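Local coordinates for putative retaining b-glycosidase (Saccharophagus degradans, PDB 5A95), which probably cleaves beta-glucans with mixed 1,3 and 1,4 linkages, as a retaining glycoside hydrolase of family 5 (subfamily 26), at residues I51-N56 with T284-A289; V99-L104 with Y136-W141; G145-E150 with A203-L208; P314-Y319 with A353-V358. The protein carries 1 engineered substitution. All coordinates share one frame; numbering follows the deposited sequence.

Interaction 1: I51-N56 with T284-A289; sequences ISVKGN and TYPVIA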
loop_
_atom_site.group_PDB
_atom_site.type_symbol
_atom_site.label_atom_id
_atom_site.label_comp_id
_atom_site.label_asym_id
_atom_site.label_seq_id
_atom_site.Cartn_x
_atom_site.Cartn_y
_atom_site.Cartn_z
ATOM N N ILE A 51 -24.502 13.758 -21.508
ATOM C CA ILE A 51 -25.343 14.084 -20.371
ATOM C C ILE A 51 -24.473 14.854 -19.396
ATOM O O ILE A 51 -23.330 14.454 -19.139
ATOM C CB ILE A 51 -25.915 12.824 -19.691
ATOM C CG1 ILE A 51 -26.668 11.943 -20.703
ATOM C CG2 ILE A 51 -26.811 13.200 -18.502
ATOM C CD1 ILE A 51 -27.807 12.636 -21.435
ATOM N N SER A 52 -24.993 15.927 -18.848
ATOM C CA SER A 52 -24.275 16.798 -17.914
ATOM C C SER A 52 -25.156 17.076 -16.693
ATOM O O SER A 52 -26.332 16.722 -16.671
ATOM C CB SER A 52 -23.859 18.112 -18.593
ATOM O OG SER A 52 -24.952 18.750 -19.188
ATOM N N VAL A 53 -24.563 17.702 -15.679
ATOM C CA VAL A 53 -25.255 18.099 -14.481
ATOM C C VAL A 53 -25.526 19.587 -14.531
ATOM O O VAL A 53 -24.624 20.365 -14.782
ATOM C CB VAL A 53 -24.415 17.723 -13.249
ATOM C CG1 VAL A 53 -24.951 18.376 -11.978
ATOM C CG2 VAL A 53 -24.345 16.210 -13.090
ATOM N N LYS A 54 -26.761 19.957 -14.212
ATOM C CA LYS A 54 -27.077 21.376 -14.018
ATOM C C LYS A 54 -28.012 21.462 -12.820
ATOM O O LYS A 54 -29.142 20.980 -12.848
ATOM C CB LYS A 54 -27.719 22.014 -15.273
ATOM C CG LYS A 54 -27.850 23.521 -15.192
ATOM C CD LYS A 54 -28.206 24.128 -16.529
ATOM C CE LYS A 54 -28.391 25.642 -16.445
ATOM N NZ LYS A 54 -28.419 26.192 -17.816
ATOM N N GLY A 55 -27.506 22.027 -11.731
ATOM C CA GLY A 55 -28.273 22.059 -10.520
ATOM C C GLY A 55 -28.591 20.661 -10.015
ATOM O O GLY A 55 -27.701 19.803 -9.938
ATOM N N ASN A 56 -29.854 20.416 -9.735
ATOM C CA ASN A 56 -30.283 19.128 -9.247
ATOM C C ASN A 56 -30.700 18.170 -10.346
ATOM O O ASN A 56 -31.278 17.114 -10.064
ATOM C CB ASN A 56 -31.381 19.252 -8.184
ATOM C CG ASN A 56 -32.712 19.626 -8.764
ATOM O OD1 ASN A 56 -32.798 20.257 -9.823
ATOM N ND2 ASN A 56 -33.763 19.257 -8.074
ATOM N N THR A 284 -31.330 19.189 -4.277
ATOM C CA THR A 284 -30.155 20.022 -4.519
ATOM C C THR A 284 -29.201 19.494 -5.580
ATOM O O THR A 284 -28.581 20.268 -6.314
ATOM C CB THR A 284 -29.410 20.282 -3.189
ATOM O OG1 THR A 284 -30.330 20.812 -2.242
ATOM C CG2 THR A 284 -28.260 21.237 -3.377
ATOM N N TYR A 285 -29.082 18.171 -5.654
ATOM C CA TYR A 285 -28.152 17.486 -6.528
ATOM C C TYR A 285 -28.898 16.391 -7.271
ATOM O O TYR A 285 -29.891 15.887 -6.776
ATOM C CB TYR A 285 -27.037 16.794 -5.709
ATOM C CG TYR A 285 -26.374 17.698 -4.715
ATOM C CD1 TYR A 285 -25.426 18.659 -5.104
ATOM C CD2 TYR A 285 -26.696 17.634 -3.371
ATOM C CE1 TYR A 285 -24.827 19.497 -4.169
ATOM C CE2 TYR A 285 -26.125 18.485 -2.443
ATOM C CZ TYR A 285 -25.170 19.395 -2.839
ATOM O OH TYR A 285 -24.610 20.249 -1.922
ATOM N N PRO A 286 -28.389 15.981 -8.428
ATOM C CA PRO A 286 -28.964 14.788 -9.056
ATOM C C PRO A 286 -28.611 13.543 -8.239
ATOM O O PRO A 286 -27.500 13.436 -7.703
ATOM C CB PRO A 286 -28.299 14.725 -10.431
ATOM C CG PRO A 286 -27.495 15.986 -10.573
ATOM C CD PRO A 286 -27.248 16.516 -9.186
ATOM N N VAL A 287 -29.556 12.611 -8.173
ATOM C CA VAL A 287 -29.379 11.360 -7.444
ATOM C C VAL A 287 -29.669 10.194 -8.367
ATOM O O VAL A 287 -30.638 10.221 -9.145
ATOM C CB VAL A 287 -30.321 11.310 -6.224
ATOM C CG1 VAL A 287 -30.360 9.949 -5.543
ATOM C CG2 VAL A 287 -29.924 12.388 -5.255
ATOM N N ILE A 288 -28.820 9.171 -8.296
ATOM C CA ILE A 288 -29.081 7.932 -8.984
ATOM C C ILE A 288 -29.156 6.800 -7.969
ATOM O O ILE A 288 -28.211 6.552 -7.195
ATOM C CB ILE A 288 -28.047 7.549 -10.083
ATOM C CG1 ILE A 288 -27.664 8.731 -10.963
ATOM C CG2 ILE A 288 -28.560 6.377 -10.914
ATOM C CD1 ILE A 288 -26.587 8.428 -11.996
ATOM N N ALA A 289 -30.313 6.136 -7.941
ATOM C CA ALA A 289 -30.477 4.941 -7.135
ATOM C C ALA A 289 -29.865 3.783 -7.915
ATOM O O ALA A 289 -30.563 3.102 -8.677
ATOM C CB ALA A 289 -31.948 4.740 -6.819
#
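Val53 and Pro286 meet where an N-terminal beta hairpin lies against the segment that leads into strand 287-289 of the GH5 (beta/alpha)8 barrel. CG1 of Val53 comes within 3.8 Å of Pro286 CG, the two side chains meeting at a slant. That methyl stands opposite the backbone N (chi1 168°), and CG2 also faces the proline, so both branches of the valine serve the contact. Further along the hairpin, Gly55 and Asn56 take the two central positions of a type II' turn, and the positive phi of Gly55 suits a glycine. The turn settles on Thr284 and the proline ring: Gly55 O stands 3.4 Å from Pro286 CD, and Asn56 CB packs 3.4 Å from Thr284 C. No conventional hydrogen bond crosses between the two segments. What positions them lies just outside: Asn56 ND2 bonds to Ala282 O, Ser52 pairs through its backbone with Ile59 on the returning hairpin strand, and Phe58 of that strand packs on Pro286 and Ile288. Tyr285 points away from the turn and meets Tyr251 edge-to-face. The nearest thing to a polar link is a CA-H...O contact of 3.4 Å from Pro286 CA to Asn56 O, bent to 123° at the hydrogen.

Interaction 2: V99-L104 with Y136-W141; sequences VNTIRL and YLILDW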
loop_
_atom_site.group_PDB
_atom_site.type_symbol
_atom_site.label_atom_id
_atom_site.label_comp_id
_atom_site.label_asym_id
_atom_site.label_seq_id
_atom_site.Cartn_x
_atom_site.Cartn_y
_atom_site.Cartn_z
ATOM N N VAL A 99 -34.983 0.367 -21.278
ATOM C CA VAL A 99 -33.870 1.015 -20.599
ATOM C C VAL A 99 -33.204 2.082 -21.453
ATOM O O VAL A 99 -33.145 1.957 -22.674
ATOM C CB VAL A 99 -32.764 0.043 -20.142
ATOM C CG1 VAL A 99 -33.333 -1.180 -19.426
ATOM C CG2 VAL A 99 -31.817 -0.353 -21.262
ATOM N N ASN A 100 -32.659 3.116 -20.803
ATOM C CA ASN A 100 -31.755 4.021 -21.465
ATOM C C ASN A 100 -30.345 3.943 -20.869
ATOM O O ASN A 100 -29.463 4.675 -21.308
ATOM C CB ASN A 100 -32.279 5.456 -21.493
ATOM C CG ASN A 100 -32.378 6.094 -20.113
ATOM O OD1 ASN A 100 -31.732 5.685 -19.182
ATOM N ND2 ASN A 100 -33.171 7.136 -19.998
ATOM N N THR A 101 -30.131 3.049 -19.888
ATOM C CA THR A 101 -28.884 2.961 -19.123
ATOM C C THR A 101 -28.608 1.539 -18.693
ATOM O O THR A 101 -29.515 0.825 -18.269
ATOM C CB THR A 101 -28.993 3.837 -17.841
ATOM O OG1 THR A 101 -29.244 5.190 -18.199
ATOM C CG2 THR A 101 -27.708 3.807 -17.035
ATOM N N ILE A 102 -27.342 1.142 -18.776
ATOM C CA ILE A 102 -26.861 -0.069 -18.149
ATOM C C ILE A 102 -25.716 0.289 -17.206
ATOM O O ILE A 102 -24.814 1.052 -17.583
ATOM C CB ILE A 102 -26.376 -1.082 -19.194
ATOM C CG1 ILE A 102 -27.576 -1.570 -20.002
ATOM C CG2 ILE A 102 -25.683 -2.275 -18.533
ATOM C CD1 ILE A 102 -27.247 -2.463 -21.177
ATOM N N ARG A 103 -25.772 -0.251 -15.987
ATOM C CA ARG A 103 -24.688 -0.124 -15.003
ATOM C C ARG A 103 -23.838 -1.391 -15.037
ATOM O O ARG A 103 -24.373 -2.509 -14.960
ATOM C CB ARG A 103 -25.243 0.099 -13.613
ATOM C CG ARG A 103 -24.213 0.210 -12.494
ATOM C CD ARG A 103 -24.905 0.669 -11.237
ATOM N NE ARG A 103 -24.096 0.878 -10.042
ATOM C CZ ARG A 103 -24.003 0.064 -8.992
ATOM N NH1 ARG A 103 -24.449 -1.187 -9.045
ATOM N NH2 ARG A 103 -23.437 0.499 -7.865
ATOM N N LEU A 104 -22.527 -1.205 -15.156
ATOM C CA LEU A 104 -21.549 -2.292 -15.202
ATOM C C LEU A 104 -20.835 -2.351 -13.850
ATOM O O LEU A 104 -20.072 -1.443 -13.547
ATOM C CB LEU A 104 -20.516 -2.040 -16.309
ATOM C CG LEU A 104 -21.002 -1.897 -17.752
ATOM C CD1 LEU A 104 -19.801 -1.770 -18.699
ATOM C CD2 LEU A 104 -21.863 -3.079 -18.145
ATOM N N TYR A 136 -26.859 4.604 -22.458
ATOM C CA TYR A 136 -25.706 5.103 -21.714
ATOM C C TYR A 136 -25.176 4.088 -20.698
ATOM O O TYR A 136 -25.904 3.196 -20.286
ATOM C CB TYR A 136 -26.111 6.373 -20.968
ATOM C CG TYR A 136 -26.417 7.522 -21.899
ATOM C CD1 TYR A 136 -25.403 8.356 -22.336
ATOM C CD2 TYR A 136 -27.716 7.751 -22.371
ATOM C CE1 TYR A 136 -25.651 9.399 -23.210
ATOM C CE2 TYR A 136 -27.974 8.782 -23.267
ATOM C CZ TYR A 136 -26.951 9.610 -23.671
ATOM O OH TYR A 136 -27.223 10.654 -24.514
ATOM N N LEU A 137 -23.910 4.241 -20.319
ATOM C CA LEU A 137 -23.297 3.384 -19.325
ATOM C C LEU A 137 -22.971 4.156 -18.060
ATOM O O LEU A 137 -22.481 5.283 -18.109
ATOM C CB LEU A 137 -22.007 2.770 -19.871
ATOM C CG LEU A 137 -22.215 1.842 -21.069
ATOM C CD1 LEU A 137 -20.861 1.498 -21.669
ATOM C CD2 LEU A 137 -22.944 0.569 -20.658
ATOM N N ILE A 138 -23.181 3.480 -16.934
ATOM C CA ILE A 138 -22.616 3.847 -15.645
ATOM C C ILE A 138 -21.513 2.833 -15.358
ATOM O O ILE A 138 -21.786 1.636 -15.305
ATOM C CB ILE A 138 -23.676 3.813 -14.533
ATOM C CG1 ILE A 138 -24.815 4.807 -14.818
ATOM C CG2 ILE A 138 -23.012 4.053 -13.171
ATOM C CD1 ILE A 138 -25.915 4.775 -13.795
ATOM N N LEU A 139 -20.279 3.299 -15.157
ATOM C CA LEU A 139 -19.203 2.414 -14.786
ATOM C C LEU A 139 -19.032 2.499 -13.286
ATOM O O LEU A 139 -18.810 3.580 -12.731
ATOM C CB LEU A 139 -17.901 2.789 -15.494
ATOM C CG LEU A 139 -17.958 2.786 -17.017
ATOM C CD1 LEU A 139 -16.595 3.109 -17.618
ATOM C CD2 LEU A 139 -18.514 1.486 -17.582
ATOM N N ASP A 140 -19.159 1.345 -12.637
ATOM C CA ASP A 140 -19.198 1.224 -11.180
ATOM C C ASP A 140 -17.991 0.416 -10.716
ATOM O O ASP A 140 -17.809 -0.735 -11.096
ATOM C CB ASP A 140 -20.534 0.556 -10.819
ATOM C CG ASP A 140 -20.531 -0.209 -9.521
ATOM O OD1 ASP A 140 -19.845 0.150 -8.563
ATOM O OD2 ASP A 140 -21.257 -1.238 -9.474
ATOM N N TRP A 141 -17.123 1.055 -9.932
ATOM C CA TRP A 141 -16.035 0.328 -9.295
ATOM C C TRP A 141 -16.639 -0.387 -8.076
ATOM O O TRP A 141 -16.942 0.216 -7.030
ATOM C CB TRP A 141 -14.932 1.308 -8.925
ATOM C CG TRP A 141 -13.688 0.694 -8.307
ATOM C CD1 TRP A 141 -13.150 1.020 -7.087
ATOM C CD2 TRP A 141 -12.809 -0.281 -8.884
ATOM N NE1 TRP A 141 -12.002 0.310 -6.870
ATOM C CE2 TRP A 141 -11.768 -0.491 -7.956
ATOM C CE3 TRP A 141 -12.782 -0.997 -10.091
ATOM C CZ2 TRP A 141 -10.704 -1.365 -8.211
ATOM C CZ3 TRP A 141 -11.715 -1.873 -10.334
ATOM C CH2 TRP A 141 -10.712 -2.065 -9.397
#
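Arg103 lays its guanidinium flat against the carboxylate of Asp140, the planes only 16° apart, with Asp140 OD2 3.0 Å above the guanidinium plane and over its centre. This stacked salt bridge (Arg103 NH2 to Asp140 OD2 3.2 Å) is held by charge alone, since no N-H points at the oxygen. The N-H groups look outward instead: NE to Glu185, NH1 to Asn72, NH2 to Asn188, while OD2 of Asp140 bonds to His142 ND1. The arginine chain reaches there extended from CG to NE. A leucine here would probably leave Glu185 without its charged mate and the Asp140 carboxylate without the cation stacked on it. The Arg103 side chain lies about 6 Å from a bound glucose unit, consistent with a place in the active site at the C-terminal ends of the barrel strands. On the same sheet face Thr101 CG2 touches Ile138 CG1 at 3.8 Å; on the other, Ile102 CB meets Leu137 CD2 at 4.1 Å. Between the faces runs a parallel ladder of five backbone bonds, starting at Tyr136 N to Asn100 O (2.8 Å). Strands 65-72 and 181-185 flank this pair, and helices 87-96 and 116-133 cover Ile102, Leu104 and Leu137 from outside.

Interaction 3: G145-E150 with A203-L208; sequences GYLPTE and AEWKTL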
loop_
_atom_site.group_PDB
_atom_site.type_symbol
_atom_site.label_atom_id
_atom_site.label_comp_id
_atom_site.label_asym_id
_atom_site.label_seq_id
_atom_site.Cartn_x
_atom_site.Cartn_y
_atom_site.Cartn_z
ATOM N N GLY A 145 -17.044 -1.880 1.328
ATOM C CA GLY A 145 -16.169 -1.778 2.461
ATOM C C GLY A 145 -15.654 -0.370 2.656
ATOM O O GLY A 145 -16.325 0.604 2.254
ATOM N N TYR A 146 -14.475 -0.249 3.256
ATOM C CA TYR A 146 -13.959 1.043 3.678
ATOM C C TYR A 146 -12.606 1.264 3.045
ATOM O O TYR A 146 -11.570 0.751 3.504
ATOM C CB TYR A 146 -13.894 1.140 5.230
ATOM C CG TYR A 146 -13.848 2.553 5.729
ATOM C CD1 TYR A 146 -14.854 3.443 5.381
ATOM C CD2 TYR A 146 -12.792 3.026 6.479
ATOM C CE1 TYR A 146 -14.834 4.756 5.778
ATOM C CE2 TYR A 146 -12.770 4.351 6.898
ATOM C CZ TYR A 146 -13.792 5.209 6.530
ATOM O OH TYR A 146 -13.827 6.543 6.893
ATOM N N LEU A 147 -12.622 2.040 1.967
ATOM C CA LEU A 147 -11.424 2.245 1.194
ATOM C C LEU A 147 -10.275 2.876 1.999
ATOM O O LEU A 147 -9.124 2.489 1.833
ATOM C CB LEU A 147 -11.742 3.025 -0.091
ATOM C CG LEU A 147 -10.599 3.257 -1.050
ATOM C CD1 LEU A 147 -9.994 1.949 -1.541
ATOM C CD2 LEU A 147 -11.067 4.093 -2.224
ATOM N N PRO A 148 -10.579 3.820 2.919
ATOM C CA PRO A 148 -9.437 4.418 3.644
ATOM C C PRO A 148 -8.560 3.454 4.431
ATOM O O PRO A 148 -7.367 3.688 4.576
ATOM C CB PRO A 148 -10.092 5.454 4.568
ATOM C CG PRO A 148 -11.296 5.889 3.774
ATOM C CD PRO A 148 -11.817 4.591 3.164
ATOM N N THR A 149 -9.147 2.373 4.956
ATOM C CA THR A 149 -8.376 1.334 5.645
ATOM C C THR A 149 -8.113 0.124 4.754
ATOM O O THR A 149 -7.462 -0.833 5.183
ATOM C CB THR A 149 -9.070 0.851 6.910
ATOM O OG1 THR A 149 -10.357 0.384 6.541
ATOM C CG2 THR A 149 -9.141 1.932 7.955
ATOM N N GLU A 150 -8.647 0.124 3.542
ATOM C CA GLU A 150 -8.493 -0.984 2.594
ATOM C C GLU A 150 -8.976 -2.308 3.194
ATOM O O GLU A 150 -8.313 -3.324 3.036
ATOM C CB GLU A 150 -7.056 -1.068 2.017
ATOM C CG GLU A 150 -6.633 0.236 1.347
ATOM C CD GLU A 150 -5.215 0.268 0.887
ATOM O OE1 GLU A 150 -4.450 -0.611 1.317
ATOM O OE2 GLU A 150 -4.833 1.170 0.084
ATOM N N ALA A 203 -15.457 13.066 7.095
ATOM C CA ALA A 203 -14.437 13.948 6.570
ATOM C C ALA A 203 -13.366 13.201 5.775
ATOM O O ALA A 203 -12.937 13.637 4.713
ATOM C CB ALA A 203 -13.813 14.775 7.699
ATOM N N GLU A 204 -12.940 12.062 6.298
ATOM C CA GLU A 204 -11.964 11.225 5.620
ATOM C C GLU A 204 -12.477 10.737 4.258
ATOM O O GLU A 204 -11.787 10.791 3.247
ATOM C CB GLU A 204 -11.634 10.053 6.533
ATOM C CG GLU A 204 -10.683 9.013 5.986
ATOM C CD GLU A 204 -10.369 7.958 7.017
ATOM O OE1 GLU A 204 -11.320 7.342 7.534
ATOM O OE2 GLU A 204 -9.162 7.692 7.247
ATOM N N TRP A 205 -13.718 10.306 4.248
ATOM C CA TRP A 205 -14.314 9.765 3.031
ATOM C C TRP A 205 -14.549 10.847 1.986
ATOM O O TRP A 205 -14.242 10.664 0.808
ATOM C CB TRP A 205 -15.582 8.971 3.366
ATOM C CG TRP A 205 -16.238 8.319 2.209
ATOM C CD1 TRP A 205 -17.546 8.440 1.844
ATOM C CD2 TRP A 205 -15.664 7.389 1.286
ATOM N NE1 TRP A 205 -17.814 7.691 0.734
ATOM C CE2 TRP A 205 -16.675 7.029 0.370
ATOM C CE3 TRP A 205 -14.388 6.870 1.098
ATOM C CZ2 TRP A 205 -16.429 6.193 -0.700
ATOM C CZ3 TRP A 205 -14.148 6.060 0.025
ATOM C CH2 TRP A 205 -15.166 5.729 -0.869
ATOM N N LYS A 206 -15.079 11.981 2.427
ATOM C CA LYS A 206 -15.252 13.158 1.577
ATOM C C LYS A 206 -13.934 13.558 0.902
ATOM O O LYS A 206 -13.875 13.756 -0.304
ATOM C CB LYS A 206 -15.804 14.298 2.436
ATOM C CG LYS A 206 -15.810 15.689 1.793
ATOM C CD LYS A 206 -16.224 16.731 2.834
ATOM C CE LYS A 206 -16.294 18.147 2.298
ATOM N NZ LYS A 206 -15.000 18.622 1.794
ATOM N N THR A 207 -12.870 13.656 1.697
ATOM C CA THR A 207 -11.568 14.036 1.178
ATOM C C THR A 207 -11.073 13.071 0.110
ATOM O O THR A 207 -10.516 13.469 -0.913
ATOM C CB THR A 207 -10.564 14.210 2.342
ATOM O OG1 THR A 207 -11.053 15.257 3.190
ATOM C CG2 THR A 207 -9.156 14.586 1.860
ATOM N N LEU A 208 -11.240 11.773 0.361
ATOM C CA LEU A 208 -10.789 10.770 -0.575
ATOM C C LEU A 208 -11.591 10.830 -1.890
ATOM O O LEU A 208 -11.021 10.705 -2.982
ATOM C CB LEU A 208 -10.778 9.391 0.075
ATOM C CG LEU A 208 -10.242 8.257 -0.765
ATOM C CD1 LEU A 208 -8.859 8.523 -1.359
ATOM C CD2 LEU A 208 -10.199 6.997 0.073
#
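A loop on the catalytic face of the barrel, following strand 136-144, sets Tyr146, Leu147 and Pro148 against helix 202-219. Its polar link is the hydroxyl of Tyr146, which donates to Glu204 OE1 over 2.7 Å, arriving on the anti side of the carboxylate and 22° out of its plane. Glu204 reaches the loop with an extended chain, CG opposite the backbone N (chi1 177°), while Pro148 CB packs 3.5 Å from its carboxylate carbon, Glu204 CD. The proline also steadies the tyrosine, its CD lying 3.6 Å above the centre of the ring. Deeper in, Leu147 CB touches Trp205 CZ3 at 3.9 Å, and Leu147 crosses Leu208 at about a right angle, CD2 to CD2 3.8 Å. Trp205 NE1 is bonded to Ala228 O, which helps hold the indole. Helix 161-174 closes the side, with Ile161 and Thr164 against Leu147 and Arg165 against Leu208; further along the loop Thr149 packs on Arg165, and Glu150 on Lys162, both of a second subunit.

Interaction 4: P314-Y319 with A353-V358; sequences PRIVKY and AFFKQV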
loop_
_atom_site.group_PDB
_atom_site.type_symbol
_atom_site.label_atom_id
_atom_site.label_comp_id
_atom_site.label_asym_id
_atom_site.label_seq_id
_atom_site.Cartn_x
_atom_site.Cartn_y
_atom_site.Cartn_z
ATOM N N PRO A 314 -44.132 -0.520 -6.049
ATOM C CA PRO A 314 -44.904 0.680 -6.330
ATOM C C PRO A 314 -44.487 1.863 -5.464
ATOM O O PRO A 314 -44.511 2.992 -5.923
ATOM C CB PRO A 314 -46.353 0.236 -6.063
ATOM C CG PRO A 314 -46.341 -1.248 -6.381
ATOM C CD PRO A 314 -44.973 -1.730 -5.937
ATOM N N ARG A 315 -44.121 1.582 -4.217
ATOM C CA ARG A 315 -43.697 2.651 -3.313
ATOM C C ARG A 315 -42.428 3.347 -3.780
ATOM O O ARG A 315 -42.387 4.580 -3.860
ATOM C CB ARG A 315 -43.459 2.141 -1.909
ATOM C CG ARG A 315 -44.679 1.875 -1.129
ATOM C CD ARG A 315 -44.381 1.814 0.363
ATOM N NE ARG A 315 -45.630 1.411 0.939
ATOM C CZ ARG A 315 -45.876 0.254 1.535
ATOM N NH1 ARG A 315 -44.936 -0.627 1.653
ATOM N NH2 ARG A 315 -47.094 0.015 2.004
ATOM N N ILE A 316 -41.388 2.577 -4.078
ATOM C CA ILE A 316 -40.124 3.180 -4.461
ATOM C C ILE A 316 -40.233 3.905 -5.810
ATOM O O ILE A 316 -39.650 4.968 -6.011
ATOM C CB ILE A 316 -38.962 2.164 -4.412
ATOM C CG1 ILE A 316 -37.602 2.851 -4.471
ATOM C CG2 ILE A 316 -39.020 1.122 -5.525
ATOM C CD1 ILE A 316 -37.313 3.790 -3.344
ATOM N N VAL A 317 -41.024 3.353 -6.737
ATOM C CA VAL A 317 -41.235 4.015 -8.007
ATOM C C VAL A 317 -42.014 5.336 -7.841
ATOM O O VAL A 317 -41.638 6.350 -8.415
ATOM C CB VAL A 317 -41.917 3.060 -9.007
ATOM C CG1 VAL A 317 -42.443 3.787 -10.224
ATOM C CG2 VAL A 317 -40.919 1.990 -9.431
ATOM N N LYS A 318 -43.074 5.319 -7.046
ATOM C CA LYS A 318 -43.852 6.532 -6.774
ATOM C C LYS A 318 -42.954 7.595 -6.156
ATOM O O LYS A 318 -42.984 8.753 -6.541
ATOM C CB LYS A 318 -45.028 6.205 -5.840
ATOM C CG LYS A 318 -45.901 7.390 -5.460
ATOM C CD LYS A 318 -47.268 6.954 -4.927
ATOM C CE LYS A 318 -48.230 8.136 -4.814
ATOM N NZ LYS A 318 -48.417 8.476 -3.400
ATOM N N TYR A 319 -42.155 7.191 -5.184
ATOM C CA TYR A 319 -41.248 8.118 -4.514
ATOM C C TYR A 319 -40.196 8.675 -5.478
ATOM O O TYR A 319 -39.995 9.900 -5.548
ATOM C CB TYR A 319 -40.596 7.439 -3.304
ATOM C CG TYR A 319 -39.691 8.341 -2.550
ATOM C CD1 TYR A 319 -40.223 9.304 -1.712
ATOM C CD2 TYR A 319 -38.315 8.273 -2.713
ATOM C CE1 TYR A 319 -39.402 10.202 -1.055
ATOM C CE2 TYR A 319 -37.478 9.173 -2.068
ATOM C CZ TYR A 319 -38.023 10.114 -1.217
ATOM O OH TYR A 319 -37.199 10.992 -0.612
ATOM N N ALA A 353 -40.648 -8.188 -13.999
ATOM C CA ALA A 353 -41.862 -7.824 -14.714
ATOM C C ALA A 353 -42.354 -6.450 -14.260
ATOM O O ALA A 353 -42.821 -5.652 -15.067
ATOM C CB ALA A 353 -42.952 -8.861 -14.498
ATOM N N PHE A 354 -42.284 -6.205 -12.951
ATOM C CA PHE A 354 -42.736 -4.944 -12.395
ATOM C C PHE A 354 -41.939 -3.783 -13.019
ATOM O O PHE A 354 -42.505 -2.818 -13.555
ATOM C CB PHE A 354 -42.620 -4.954 -10.869
ATOM C CG PHE A 354 -42.857 -3.593 -10.267
ATOM C CD1 PHE A 354 -44.151 -3.074 -10.202
ATOM C CD2 PHE A 354 -41.797 -2.779 -9.895
ATOM C CE1 PHE A 354 -44.389 -1.819 -9.714
ATOM C CE2 PHE A 354 -42.036 -1.508 -9.430
ATOM C CZ PHE A 354 -43.319 -1.035 -9.338
ATOM N N PHE A 355 -40.612 -3.857 -12.955
ATOM C CA PHE A 355 -39.809 -2.748 -13.419
ATOM C C PHE A 355 -39.824 -2.632 -14.939
ATOM O O PHE A 355 -39.705 -1.549 -15.483
ATOM C CB PHE A 355 -38.376 -2.859 -12.899
ATOM C CG PHE A 355 -38.217 -2.455 -11.459
ATOM C CD1 PHE A 355 -38.424 -1.135 -11.093
ATOM C CD2 PHE A 355 -37.876 -3.362 -10.488
ATOM C CE1 PHE A 355 -38.282 -0.748 -9.777
ATOM C CE2 PHE A 355 -37.717 -2.974 -9.166
ATOM C CZ PHE A 355 -37.919 -1.670 -8.825
ATOM N N LYS A 356 -39.990 -3.762 -15.619
ATOM C CA LYS A 356 -40.071 -3.726 -17.058
ATOM C C LYS A 356 -41.250 -2.833 -17.507
ATOM O O LYS A 356 -41.139 -1.995 -18.391
ATOM C CB LYS A 356 -40.281 -5.142 -17.620
ATOM C CG LYS A 356 -40.187 -5.225 -19.119
ATOM C CD LYS A 356 -40.295 -6.662 -19.563
ATOM C CE LYS A 356 -40.092 -6.806 -21.061
ATOM N NZ LYS A 356 -40.082 -8.250 -21.442
ATOM N N GLN A 357 -42.409 -3.057 -16.887
ATOM C CA GLN A 357 -43.588 -2.258 -17.198
ATOM C C GLN A 357 -43.371 -0.784 -16.889
ATOM O O GLN A 357 -43.717 0.081 -17.669
ATOM C CB GLN A 357 -44.795 -2.818 -16.440
ATOM C CG GLN A 357 -46.109 -2.090 -16.681
ATOM C CD GLN A 357 -47.314 -2.868 -16.146
ATOM O OE1 GLN A 357 -47.305 -3.374 -15.039
ATOM N NE2 GLN A 357 -48.355 -2.974 -16.959
ATOM N N VAL A 358 -42.769 -0.499 -15.740
ATOM C CA VAL A 358 -42.475 0.876 -15.341
ATOM C C VAL A 358 -41.566 1.561 -16.350
ATOM O O VAL A 358 -41.827 2.676 -16.783
ATOM C CB VAL A 358 -41.837 0.896 -13.931
ATOM C CG1 VAL A 358 -41.244 2.255 -13.591
ATOM C CG2 VAL A 358 -42.852 0.469 -12.880
#
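Phe354 wedges its ring between Pro314 and Val317 of the neighbouring helix. Its CZ comes within 3.4 Å of Pro314 N, and CE1 lies 3.8 Å from Pro314 CD, while Val317 CG2 sits at the ring edge, 3.7 Å from CE2. With CG opposite its backbone N (chi1 170°), the phenyl group reaches straight across to the other helix. Phe355 comes next; its CG lies anti to the carbonyl carbon (chi1 -77°), which brings CE1 to the same Val317 methyl, 3.8 Å from CG2. Phe354 CD2 rests over the centre of the Phe355 ring, and the methyl touches both rings. Lys356 makes a cation-pi contact with Trp97. One turn on from Phe354, Val358 meets Val317 tip to tip, CG1 to CG1 3.9 Å, and lays CG2 over a face of Phe354. Cutting Phe354 back to an alanine is likely to open a gap beside Pro314 and Val317 and uncover one face of Phe355. The axes of the two short segments run 11.5 Å apart at 26°, a spacing bridged chiefly by the two phenylalanine rings. Such near-parallel neighbours, helix 312-323 before strand 326-329 and helix 350-363 after it, are typical of the outer helical layer of a (beta/alpha)8 barrel.

Overall arrangement
Interaction 2 is the core contact, close to the chain's centre, and joins two adjacent barrel strands through backbone bonds and a buried charge pair. Interaction 1 reaches the same sheet, but at the surface and without a conventional hydrogen bond between its segments; the two touch where Ile288 CD1 meets Ile138 CD1 and Ile51 CD1 meets the Tyr136 hydroxyl. Interaction 3 continues strand 136-144 of interaction 2 into a loop, where one tyrosine-carboxylate bond joins apolar packing near a subunit boundary. Interaction 4 lies across the chain's centre from it, about 33 Å between centres, joining two outer helices by apolar packing, with no hydrogen bond across; its first helix follows strand 287-289 of interaction 1.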